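Local coordinates for protein Cas13d (uncultured Ruminococcus sp, PDB 6IV9) that binds its CRISPR RNA in a binary complex and probably matures that RNA and cleaves target RNA by means of two HEPN domains, at residues A[342-347]-A[407-412]; A[360-363]-A[367-370]; A[811-816]-A[872-877]. The protein carries 2 engineered substitutions. All blocks are in the same frame, centred on the assembly; numbering follows the deposited sequence.

Interaction 1. Residues A[342-347]-A[407-412]; sequences SLLIDM and MDFLLF
L344 lays its isopropyl end against the phenyl ring of F409 where helices 338-347, 353-366 and 400-418 meet. It illustrates wide helix-helix packing in a helical bundle, bridged by long apolar side chains: locally the axes of the first and last helix pass 11.5 Å apart, with a signed crossing angle of -45°. CD1 of L344 does the closest touching, 3.4 Å from CD2 of F409, while L344 CD2 lies 3.7 Å from the same ring atom, so both branches converge on one ortho carbon. The leucine meets the ring at a slant, neither squarely over its face nor at its edge. F409 reaches the leucine because its CG stands anti to the backbone N (chi1 -174°), and the ring is further gripped by edge-to-face contacts with Y360 and F363 of helix 353-366; Y360 touches L344 too and so completes the cluster. An alanine at L344 would remove both methyl branches and is likely to leave a gap beside the F409 ring, with that ring less firmly held on this side. L410 extends the seam, its two methyls dividing between two partners: CD2 faces CD2 of L344, and CD1 sits 4.3 Å from SD of M347.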
# COMPACT_ATOMS: atom_id res chain seq x y z
N SER A 342 -25.13 -17.70 -16.18
CA SER A 342 -26.00 -18.82 -16.60
C SER A 342 -25.94 -19.94 -15.57
O SER A 342 -26.98 -20.38 -15.14
CB SER A 342 -25.56 -19.36 -17.91
OG SER A 342 -25.77 -18.41 -18.91
N LEU A 343 -24.74 -20.32 -15.16
CA LEU A 343 -24.56 -21.42 -14.20
C LEU A 343 -25.29 -21.08 -12.90
O LEU A 343 -25.90 -21.95 -12.33
CB LEU A 343 -23.07 -21.52 -13.90
CG LEU A 343 -22.31 -22.74 -14.40
CD1 LEU A 343 -23.11 -23.52 -15.44
CD2 LEU A 343 -20.96 -22.34 -14.95
N LEU A 344 -25.15 -19.85 -12.43
CA LEU A 344 -25.76 -19.43 -11.15
C LEU A 344 -27.29 -19.42 -11.22
O LEU A 344 -27.93 -19.81 -10.27
CB LEU A 344 -25.20 -18.06 -10.79
CG LEU A 344 -23.73 -18.08 -10.39
CD1 LEU A 344 -23.22 -16.67 -10.18
CD2 LEU A 344 -23.54 -18.91 -9.14
N ILE A 345 -27.83 -18.95 -12.34
CA ILE A 345 -29.31 -18.92 -12.49
C ILE A 345 -29.83 -20.35 -12.46
O ILE A 345 -30.77 -20.60 -11.75
CB ILE A 345 -29.65 -18.18 -13.80
CG1 ILE A 345 -29.47 -16.68 -13.64
CG2 ILE A 345 -31.05 -18.54 -14.26
CD1 ILE A 345 -29.55 -15.93 -14.92
N ASP A 346 -29.18 -21.28 -13.15
CA ASP A 346 -29.66 -22.68 -13.12
C ASP A 346 -29.56 -23.24 -11.70
O ASP A 346 -30.44 -23.97 -11.32
CB ASP A 346 -28.75 -23.57 -13.95
CG ASP A 346 -28.69 -23.19 -15.41
OD1 ASP A 346 -29.44 -22.29 -15.82
OD2 ASP A 346 -27.86 -23.78 -16.12
N MET A 347 -28.45 -22.98 -11.03
CA MET A 347 -28.14 -23.47 -9.66
C MET A 347 -28.95 -22.82 -8.53
O MET A 347 -29.30 -23.53 -7.61
CB MET A 347 -26.65 -23.26 -9.39
CG MET A 347 -26.07 -24.28 -8.50
SD MET A 347 -24.29 -24.18 -8.45
CE MET A 347 -23.94 -22.92 -9.66
N MET A 407 -18.08 -20.42 -6.27
CA MET A 407 -18.20 -20.90 -4.87
C MET A 407 -18.34 -19.71 -3.92
O MET A 407 -19.22 -19.73 -3.10
CB MET A 407 -16.96 -21.71 -4.49
CG MET A 407 -16.83 -23.01 -5.26
SD MET A 407 -15.31 -23.90 -4.92
CE MET A 407 -15.68 -25.49 -5.65
N ASP A 408 -17.51 -18.68 -4.09
CA ASP A 408 -17.55 -17.47 -3.24
C ASP A 408 -18.91 -16.78 -3.40
O ASP A 408 -19.44 -16.32 -2.42
CB ASP A 408 -16.39 -16.53 -3.59
CG ASP A 408 -15.03 -17.04 -3.15
OD1 ASP A 408 -14.97 -18.11 -2.55
OD2 ASP A 408 -14.05 -16.36 -3.38
N PHE A 409 -19.44 -16.75 -4.61
CA PHE A 409 -20.75 -16.09 -4.86
C PHE A 409 -21.87 -16.78 -4.07
O PHE A 409 -22.68 -16.08 -3.53
CB PHE A 409 -21.07 -16.05 -6.34
CG PHE A 409 -22.32 -15.27 -6.63
CD1 PHE A 409 -22.32 -13.89 -6.57
CD2 PHE A 409 -23.51 -15.91 -6.90
CE1 PHE A 409 -23.47 -13.16 -6.83
CE2 PHE A 409 -24.66 -15.18 -7.14
CZ PHE A 409 -24.64 -13.82 -7.11
N LEU A 410 -21.88 -18.10 -4.04
CA LEU A 410 -22.93 -18.82 -3.29
C LEU A 410 -22.82 -18.46 -1.81
O LEU A 410 -23.82 -18.21 -1.20
CB LEU A 410 -22.69 -20.32 -3.45
CG LEU A 410 -23.00 -20.90 -4.82
CD1 LEU A 410 -22.81 -22.40 -4.79
CD2 LEU A 410 -24.41 -20.56 -5.25
N LEU A 411 -21.60 -18.46 -1.28
CA LEU A 411 -21.39 -18.11 0.15
C LEU A 411 -21.80 -16.66 0.39
O LEU A 411 -22.40 -16.38 1.39
CB LEU A 411 -19.91 -18.29 0.47
CG LEU A 411 -19.38 -19.72 0.34
CD1 LEU A 411 -17.98 -19.81 0.89
CD2 LEU A 411 -20.30 -20.68 1.05
N PHE A 412 -21.46 -15.77 -0.53
CA PHE A 412 -21.79 -14.34 -0.37
C PHE A 412 -23.31 -14.16 -0.28
O PHE A 412 -23.79 -13.52 0.62
CB PHE A 412 -21.29 -13.59 -1.60
CG PHE A 412 -21.88 -12.23 -1.83
CD1 PHE A 412 -21.89 -11.28 -0.83
CD2 PHE A 412 -22.38 -11.88 -3.07
CE1 PHE A 412 -22.43 -10.02 -1.06
CE2 PHE A 412 -22.90 -10.63 -3.29
CZ PHE A 412 -22.93 -9.70 -2.29

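Interaction 2. Residues A[360-363]-A[367-370]; sequences YYDF and KSQK. With nucleotides of chain B.
F363 and Q369 meet across the end of helix 353-366, the glutamine amide lying over one face of the phenyl ring with the two planes only 24° apart. The amide carbon CD of Q369 is 3.4 Å from CD1 of F363, close enough for real contact between the flat groups. The same amide also reaches the backbone: Q369 NE2 donates to F363 O over 3.1 Å, in the carbonyl plane and on a lone pair. Q369 reaches this position with CG between its backbone N and carbonyl carbon (chi1 72°) and the chain bent at chi2, which folds the amide back over the helix. A water donates to F363 O as well, so this carbonyl has two donors at the helix end, and the same water accepts from K367 NZ, bridging the ammonium to the carbonyl.

D362 grips the other side of the turn. Its OD1 accepts twice from S368, from OG at 2.8 Å through the syn lone pair and from the backbone N at 3.0 Å nearly along the C-O bond direction, an arrangement that ties the carboxylate to both the side chain and the main chain of one residue. The backbone O of D362 takes K367 N at 2.6 Å.

Two lysines then carry the turn to the RNA of chain B. K367 NZ, which also bonds to I364 O, donates to OP1 of U43, and the extended chain of K370 places its NZ 2.8 Å from OP1 of U34. The arrangement is a helix C-terminus closed by an i to i+5 (pi-turn) bond, with positive phi at K367, used here as part of a phosphate-binding site for the bound RNA.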
# COMPACT_ATOMS: atom_id res chain seq x y z
N TYR A 360 -24.66 -10.36 -8.80
CA TYR A 360 -23.38 -10.68 -9.47
C TYR A 360 -22.63 -9.40 -9.84
O TYR A 360 -21.44 -9.35 -9.68
CB TYR A 360 -23.57 -11.65 -10.63
CG TYR A 360 -22.28 -12.30 -11.03
CD1 TYR A 360 -21.75 -13.34 -10.30
CD2 TYR A 360 -21.55 -11.84 -12.11
CE1 TYR A 360 -20.55 -13.93 -10.65
CE2 TYR A 360 -20.36 -12.42 -12.48
CZ TYR A 360 -19.85 -13.47 -11.74
OH TYR A 360 -18.69 -14.05 -12.09
N TYR A 361 -23.35 -8.38 -10.29
CA TYR A 361 -22.68 -7.10 -10.60
C TYR A 361 -22.07 -6.57 -9.30
O TYR A 361 -20.99 -6.07 -9.33
CB TYR A 361 -23.64 -6.06 -11.20
CG TYR A 361 -22.98 -4.75 -11.52
CD1 TYR A 361 -22.36 -4.56 -12.73
CD2 TYR A 361 -22.94 -3.72 -10.61
CE1 TYR A 361 -21.72 -3.38 -13.04
CE2 TYR A 361 -22.30 -2.53 -10.90
CZ TYR A 361 -21.69 -2.36 -12.13
OH TYR A 361 -21.06 -1.20 -12.44
N ASP A 362 -22.80 -6.70 -8.21
CA ASP A 362 -22.29 -6.23 -6.90
C ASP A 362 -21.04 -7.03 -6.55
O ASP A 362 -20.05 -6.43 -6.23
CB ASP A 362 -23.34 -6.44 -5.81
CG ASP A 362 -22.91 -6.07 -4.40
OD1 ASP A 362 -21.75 -6.25 -4.07
OD2 ASP A 362 -23.76 -5.64 -3.65
N PHE A 363 -21.10 -8.34 -6.72
CA PHE A 363 -19.98 -9.23 -6.35
C PHE A 363 -18.72 -8.84 -7.13
O PHE A 363 -17.67 -8.94 -6.58
CB PHE A 363 -20.40 -10.66 -6.64
CG PHE A 363 -19.36 -11.72 -6.41
CD1 PHE A 363 -19.12 -12.22 -5.15
CD2 PHE A 363 -18.64 -12.23 -7.47
CE1 PHE A 363 -18.18 -13.20 -4.95
CE2 PHE A 363 -17.69 -13.21 -7.26
CZ PHE A 363 -17.46 -13.68 -6.00
N LYS A 367 -18.12 -5.53 -4.70
CA LYS A 367 -17.45 -6.49 -3.80
C LYS A 367 -18.00 -6.35 -2.38
O LYS A 367 -17.24 -6.26 -1.45
CB LYS A 367 -15.93 -6.42 -3.93
CG LYS A 367 -15.39 -6.78 -5.31
CD LYS A 367 -14.02 -7.37 -5.27
CE LYS A 367 -13.36 -7.37 -6.62
NZ LYS A 367 -14.16 -8.05 -7.64
N SER A 368 -19.33 -6.44 -2.26
CA SER A 368 -20.06 -6.39 -0.97
C SER A 368 -19.67 -7.57 -0.08
O SER A 368 -19.73 -7.45 1.11
CB SER A 368 -21.54 -6.32 -1.15
OG SER A 368 -21.91 -5.04 -1.60
N GLN A 369 -19.16 -8.64 -0.69
CA GLN A 369 -18.69 -9.84 0.05
C GLN A 369 -17.47 -9.49 0.90
O GLN A 369 -17.14 -10.26 1.79
CB GLN A 369 -18.41 -11.01 -0.90
CG GLN A 369 -17.17 -10.83 -1.74
CD GLN A 369 -17.46 -10.10 -3.03
OE1 GLN A 369 -18.51 -9.51 -3.19
NE2 GLN A 369 -16.51 -10.10 -3.94
N LYS A 370 -16.83 -8.37 0.60
CA LYS A 370 -15.61 -7.93 1.32
C LYS A 370 -15.97 -6.92 2.42
O LYS A 370 -15.06 -6.33 2.98
CB LYS A 370 -14.58 -7.40 0.33
CG LYS A 370 -13.84 -8.49 -0.42
CD LYS A 370 -12.97 -7.95 -1.49
CE LYS A 370 -12.09 -9.01 -2.10
NZ LYS A 370 -10.95 -8.43 -2.81
P C B 33 -11.82 -9.85 4.79
OP1 C B 33 -12.52 -10.62 3.75
OP2 C B 33 -10.64 -10.36 5.52
O5' C B 33 -11.34 -8.47 4.15
C5' C B 33 -12.24 -7.65 3.39
C4' C B 33 -11.64 -6.33 3.06
O4' C B 33 -11.55 -5.54 4.26
C3' C B 33 -10.21 -6.35 2.54
O3' C B 33 -10.18 -6.64 1.16
C2' C B 33 -9.77 -4.94 2.83
O2' C B 33 -10.35 -3.99 1.96
C1' C B 33 -10.37 -4.75 4.22
N1 C B 33 -9.44 -5.16 5.29
C2 C B 33 -8.46 -4.24 5.68
O2 C B 33 -8.38 -3.16 5.07
N3 C B 33 -7.61 -4.56 6.67
C4 C B 33 -7.67 -5.76 7.24
N4 C B 33 -6.84 -6.02 8.25
C5 C B 33 -8.68 -6.71 6.90
C6 C B 33 -9.55 -6.36 5.94
P U B 43 -11.75 -9.37 -10.51
OP1 U B 43 -11.96 -8.36 -9.42
OP2 U B 43 -11.87 -10.80 -10.20
O5' U B 43 -12.82 -8.95 -11.61
C5' U B 43 -12.86 -9.59 -12.89
C4' U B 43 -14.19 -9.32 -13.56
O4' U B 43 -14.19 -7.91 -13.86
C3' U B 43 -14.41 -10.01 -14.91
O3' U B 43 -15.01 -11.26 -14.62
C2' U B 43 -15.34 -9.01 -15.63
O2' U B 43 -16.60 -9.16 -15.02
C1' U B 43 -14.77 -7.67 -15.15
N1 U B 43 -13.74 -7.11 -16.04
C2 U B 43 -14.13 -6.65 -17.27
O2 U B 43 -15.28 -6.64 -17.64
N3 U B 43 -13.11 -6.18 -18.06
C4 U B 43 -11.78 -6.13 -17.75
O4 U B 43 -10.99 -5.67 -18.58
C5 U B 43 -11.45 -6.62 -16.46
C6 U B 43 -12.41 -7.09 -15.66
P U B 34 -9.02 -7.53 0.58
OP1 U B 34 -9.14 -7.50 -0.90
OP2 U B 34 -8.93 -8.77 1.31
O5' U B 34 -7.79 -6.64 0.98
C5' U B 34 -6.48 -7.21 1.17
C4' U B 34 -5.57 -6.16 1.72
O4' U B 34 -5.96 -5.72 3.04
C3' U B 34 -4.11 -6.58 1.89
O3' U B 34 -3.51 -6.50 0.59
C2' U B 34 -3.62 -5.52 2.86
O2' U B 34 -3.36 -4.31 2.17
C1' U B 34 -4.82 -5.42 3.80
N1 U B 34 -4.77 -6.38 4.92
C2 U B 34 -3.84 -6.09 5.90
O2 U B 34 -3.11 -5.12 5.84
N3 U B 34 -3.80 -6.97 6.93
C4 U B 34 -4.56 -8.10 7.09
O4 U B 34 -4.44 -8.75 8.11
C5 U B 34 -5.52 -8.33 6.05
C6 U B 34 -5.57 -7.49 5.01
O HOH W 1 -15.35 -10.60 -7.36

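Interaction 3. Residues A[811-816]-A[872-877]; sequences INNADS and KIKYED
K874 reaches N813 with its ammonium group, NZ donating to the amide oxygen OD1 over 3.0 Å, at the surface where the turn leading into helix 876-882 lies beside helix 801-813. The nitrogen stands above the amide, 47° out of the carbonyl plane and so off the oxygen's lone pairs, and the two side chains run at about a right angle. CG of K874 is turned between its backbone N and carbonyl carbon (chi1 63°), which brings it 4.0 Å above the Y875 ring, offset toward the rim, before the extended chain runs on to N813. Y875 approaches the same asparagine from its phenol end: its OH is 3.4 Å from N813 CB and equally near CG, in van der Waals contact. The amide plane stands almost upright to the ring, at 85°, while the backbone O of N813 lies at the ring edge, near its plane. N813 thus meets a charged tip and a phenol, both from consecutive residues of one turn.

The second shell begins with that turn, of type I from I873 to E876, closed by E876 N bonding to I873 O. Y875 also stacks on F889, and E876 is held by a salt bridge to R863. K872 and D877, flanking the turn, are joined by a salt bridge whose hydrogen bond is weak. In segment 811-816, A814 N bonds to I811 O, and D815 serves as N-cap of helix 816-827, its OD1 taking M818 N.

Chemically, the direct link is a single lysine-to-amide hydrogen bond beside van der Waals contact. Because N813 carries no charge, that bond is probably weaker than a salt bridge and, on this exposed edge, open to competition from water.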
# COMPACT_ATOMS: atom_id res chain seq x y z
N ILE A 811 22.61 12.17 18.91
CA ILE A 811 22.66 13.47 18.20
C ILE A 811 24.11 13.92 18.05
O ILE A 811 24.48 14.41 17.01
CB ILE A 811 21.84 14.53 18.95
CG1 ILE A 811 20.33 14.29 18.85
CG2 ILE A 811 22.18 15.91 18.45
CD1 ILE A 811 19.54 15.09 19.82
N ASN A 812 24.89 13.76 19.12
CA ASN A 812 26.31 14.17 19.19
C ASN A 812 27.18 13.33 18.25
O ASN A 812 28.19 13.82 17.80
CB ASN A 812 26.75 14.36 20.63
CG ASN A 812 26.05 15.57 21.21
OD1 ASN A 812 26.06 16.63 20.61
ND2 ASN A 812 25.41 15.40 22.34
N ASN A 813 26.80 12.07 18.05
CA ASN A 813 27.48 11.13 17.14
C ASN A 813 27.26 11.54 15.69
O ASN A 813 28.02 11.12 14.83
CB ASN A 813 27.05 9.69 17.43
CG ASN A 813 27.77 9.15 18.63
OD1 ASN A 813 28.78 9.71 19.03
ND2 ASN A 813 27.27 8.10 19.22
N ALA A 814 26.18 12.28 15.44
CA ALA A 814 25.79 12.72 14.09
C ALA A 814 26.22 14.17 13.86
O ALA A 814 26.83 14.74 14.73
CB ALA A 814 24.31 12.58 13.94
N ASP A 815 25.88 14.69 12.69
CA ASP A 815 26.17 16.09 12.31
C ASP A 815 25.16 16.52 11.25
O ASP A 815 24.42 15.69 10.76
CB ASP A 815 27.64 16.30 11.96
CG ASP A 815 28.07 15.65 10.67
OD1 ASP A 815 27.23 15.44 9.82
OD2 ASP A 815 29.24 15.38 10.53
N SER A 816 25.12 17.80 10.95
CA SER A 816 24.14 18.33 9.98
C SER A 816 24.40 17.75 8.59
O SER A 816 23.45 17.58 7.87
CB SER A 816 24.13 19.82 9.98
OG SER A 816 25.38 20.33 9.62
N LYS A 872 35.59 13.33 6.56
CA LYS A 872 35.39 11.86 6.61
C LYS A 872 34.60 11.54 7.89
O LYS A 872 34.98 12.01 8.95
CB LYS A 872 36.75 11.20 6.68
CG LYS A 872 36.75 9.69 6.83
CD LYS A 872 37.89 9.09 6.06
CE LYS A 872 38.46 7.86 6.72
NZ LYS A 872 37.57 7.39 7.79
N ILE A 873 33.54 10.73 7.76
CA ILE A 873 32.70 10.36 8.93
C ILE A 873 33.51 9.37 9.76
O ILE A 873 34.11 8.50 9.16
CB ILE A 873 31.34 9.81 8.46
CG1 ILE A 873 30.54 10.88 7.72
CG2 ILE A 873 30.54 9.22 9.60
CD1 ILE A 873 29.43 10.35 6.88
N LYS A 874 33.42 9.42 11.08
CA LYS A 874 34.19 8.52 11.98
C LYS A 874 33.83 7.03 11.85
O LYS A 874 34.62 6.23 12.29
CB LYS A 874 34.05 8.96 13.44
CG LYS A 874 32.66 8.91 14.04
CD LYS A 874 32.66 9.23 15.51
CE LYS A 874 31.28 9.51 16.06
NZ LYS A 874 31.33 9.98 17.45
N TYR A 875 32.66 6.70 11.32
CA TYR A 875 32.23 5.29 11.16
C TYR A 875 32.74 4.69 9.84
O TYR A 875 32.67 3.49 9.71
CB TYR A 875 30.70 5.28 11.19
CG TYR A 875 30.12 5.73 12.50
CD1 TYR A 875 30.23 4.95 13.62
CD2 TYR A 875 29.46 6.94 12.61
CE1 TYR A 875 29.72 5.36 14.84
CE2 TYR A 875 28.93 7.36 13.82
CZ TYR A 875 29.06 6.56 14.93
OH TYR A 875 28.56 6.95 16.12
N GLU A 876 33.26 5.50 8.93
CA GLU A 876 33.68 4.99 7.60
C GLU A 876 34.70 3.84 7.69
O GLU A 876 34.49 2.83 7.07
CB GLU A 876 34.21 6.11 6.69
CG GLU A 876 34.50 5.65 5.29
CD GLU A 876 35.12 6.65 4.34
OE1 GLU A 876 36.07 6.31 3.65
OE2 GLU A 876 34.63 7.76 4.26
N ASP A 877 35.77 4.02 8.45
CA ASP A 877 36.83 2.98 8.48
C ASP A 877 36.29 1.62 8.90
O ASP A 877 36.57 0.66 8.21
CB ASP A 877 38.04 3.43 9.30
CG ASP A 877 38.84 4.52 8.63
OD1 ASP A 877 39.59 5.17 9.33
OD2 ASP A 877 38.68 4.73 7.43

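Interactions 1 and 2 belong to one buried cluster, their centres 12 Å apart, and interaction 2 is nested in the loop interaction 1 closes. They share no segment, but helix 400-418 of interaction 1 packs on interaction 2 through F412 on Q369 and F409 on F363, while L344 touches Y360, so the apolar cluster of the first runs on into helix 353-366 and its following turn. Interaction 3 lies across the chain's centre at the surface, 65 Å from interaction 1 centre to centre. Chemistry follows place: interaction 1 is apolar packing, interaction 2 combines hydrogen bonds and packing beside RNA phosphates, and interaction 3 is a sparse polar contact about 17 Å from the nucleic acid by nearest atoms.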